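Local structure of host Factor for Q beta (Staphylococcus aureus, 1KQ2) at residues T23-N28 with I60-V65. The protein binds RNA as a six-subunit ring of the Sm-like Hfq family and, as in relatives, probably helps regulatory RNAs meet messenger RNAs. Sequence-based numbering, arbitrary orientation.
Sequences TVFFLN and ISTYTV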
# COMPACT_ATOMS: atom_id res chain seq x y z
N THR D 23 -1.33 -17.06 15.17
CA THR D 23 -0.90 -15.74 15.61
C THR D 23 -0.73 -14.82 14.41
O THR D 23 0.16 -15.03 13.58
CB THR D 23 0.44 -15.81 16.36
OG1 THR D 23 0.34 -16.74 17.45
CG2 THR D 23 0.81 -14.44 16.91
N VAL D 24 -1.60 -13.81 14.31
CA VAL D 24 -1.57 -12.87 13.20
C VAL D 24 -0.71 -11.64 13.46
O VAL D 24 -0.81 -11.01 14.51
CB VAL D 24 -3.00 -12.38 12.86
CG1 VAL D 24 -2.94 -11.38 11.71
CG2 VAL D 24 -3.88 -13.56 12.49
N PHE D 25 0.12 -11.30 12.49
CA PHE D 25 0.99 -10.14 12.61
C PHE D 25 0.56 -9.05 11.66
O PHE D 25 0.49 -9.26 10.46
CB PHE D 25 2.44 -10.52 12.30
CG PHE D 25 3.20 -10.99 13.49
CD1 PHE D 25 3.73 -10.08 14.40
CD2 PHE D 25 3.36 -12.36 13.73
CE1 PHE D 25 4.43 -10.51 15.53
CE2 PHE D 25 4.05 -12.81 14.86
CZ PHE D 25 4.59 -11.88 15.76
N PHE D 26 0.27 -7.88 12.22
CA PHE D 26 -0.14 -6.73 11.43
C PHE D 26 1.10 -5.98 10.98
O PHE D 26 2.17 -6.14 11.56
CB PHE D 26 -1.04 -5.82 12.28
CG PHE D 26 -2.44 -6.34 12.43
CD1 PHE D 26 -3.46 -5.83 11.65
CD2 PHE D 26 -2.71 -7.42 13.26
CE1 PHE D 26 -4.73 -6.38 11.68
CE2 PHE D 26 -3.97 -7.98 13.31
CZ PHE D 26 -4.99 -7.46 12.51
N LEU D 27 0.97 -5.18 9.93
CA LEU D 27 2.10 -4.42 9.44
C LEU D 27 2.46 -3.35 10.46
O LEU D 27 3.63 -3.02 10.62
CB LEU D 27 1.75 -3.74 8.11
CG LEU D 27 1.40 -4.63 6.93
CD1 LEU D 27 0.90 -3.75 5.81
CD2 LEU D 27 2.61 -5.44 6.50
N ASN D 28 1.45 -2.81 11.15
CA ASN D 28 1.68 -1.75 12.13
C ASN D 28 2.36 -2.22 13.40
O ASN D 28 2.54 -1.43 14.33
CB ASN D 28 0.37 -1.03 12.48
CG ASN D 28 -0.65 -1.93 13.16
OD1 ASN D 28 -0.29 -2.78 13.98
ND2 ASN D 28 -1.92 -1.73 12.85
N ILE D 60 -2.28 -7.44 7.11
CA ILE D 60 -1.53 -8.53 7.71
C ILE D 60 -0.17 -8.73 7.08
O ILE D 60 -0.02 -8.65 5.85
CB ILE D 60 -2.29 -9.86 7.63
CG1 ILE D 60 -3.68 -9.70 8.24
CG2 ILE D 60 -1.52 -10.94 8.36
CD1 ILE D 60 -4.54 -10.93 8.08
N SER D 61 0.81 -8.99 7.93
CA SER D 61 2.16 -9.25 7.47
C SER D 61 2.39 -10.77 7.39
O SER D 61 2.63 -11.30 6.31
CB SER D 61 3.16 -8.62 8.42
OG SER D 61 4.45 -8.69 7.86
N THR D 62 2.30 -11.45 8.53
CA THR D 62 2.53 -12.90 8.56
C THR D 62 1.61 -13.70 9.51
O THR D 62 1.01 -13.15 10.44
CB THR D 62 4.01 -13.22 8.93
OG1 THR D 62 4.20 -12.98 10.33
CG2 THR D 62 4.97 -12.34 8.19
N TYR D 63 1.51 -15.00 9.25
CA TYR D 63 0.73 -15.94 10.06
C TYR D 63 1.75 -16.90 10.69
O TYR D 63 2.69 -17.34 10.03
CB TYR D 63 -0.22 -16.79 9.20
CG TYR D 63 -1.29 -16.04 8.44
CD1 TYR D 63 -2.45 -15.61 9.08
CD2 TYR D 63 -1.17 -15.80 7.08
CE1 TYR D 63 -3.47 -14.96 8.37
CE2 TYR D 63 -2.17 -15.16 6.36
CZ TYR D 63 -3.32 -14.74 7.01
OH TYR D 63 -4.32 -14.12 6.30
N THR D 64 1.59 -17.22 11.97
CA THR D 64 2.50 -18.14 12.63
C THR D 64 1.68 -18.98 13.60
O THR D 64 0.66 -18.53 14.11
CB THR D 64 3.60 -17.39 13.40
OG1 THR D 64 3.02 -16.58 14.42
CG2 THR D 64 4.38 -16.50 12.46
N VAL D 65 2.12 -20.22 13.86
CA VAL D 65 1.37 -21.14 14.71
C VAL D 65 1.92 -21.14 16.13
O VAL D 65 2.97 -20.60 16.44
CB VAL D 65 1.40 -22.57 14.16
CG1 VAL D 65 0.72 -23.53 15.13
CG2 VAL D 65 0.67 -22.64 12.82
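In V24, chi1 of 179° sets CG1 anti to the backbone N, and I60 places CG2 in the same relation to its own N; the two methyls meet at 3.7 Å between V24 CG1 and I60 CG2, the side chains crossing at about a right angle. Y63 shares the sheet face of V24, with V24 CG2 oblique to its ring; V24 also touches L46, and Y63 touches V44, both on strand 43-47. On the other face, T64 holds OG1 between its backbone N and carbonyl carbon (chi1 62°), which brings it to 3.3 Å from T23 CB, to the edge of the F25 ring near the ring plane, and into a weak hydrogen bond with T23 O. T62 OG1 lies 3.6 Å from F25 CD2, oblique to the ring.

The strands run antiparallel, at 156°. T23 N reaches T64 O at 2.7 Å, a nearly straight bond, whereas the return bond from T64 N to T23 O is more bent. Farther along, F25 N donates to T62 O at 2.9 Å. F25 O takes S61 N at 2.6 Å and, weakly, T62 N at 3.4 Å. One residue thus faces two, a classic beta bulge at F25, S61 and T62.

Beyond it, L27 CD2 packs on S61 CB at 3.8 Å. T62, Y63 and T64 also pair with an antiparallel strand of a second subunit, and Y63 OH bonds Y56 OH there. The last strand returning to pair with the first within the chain, while its other edge joins a strand of the next subunit, is characteristic of the Sm fold and its ring.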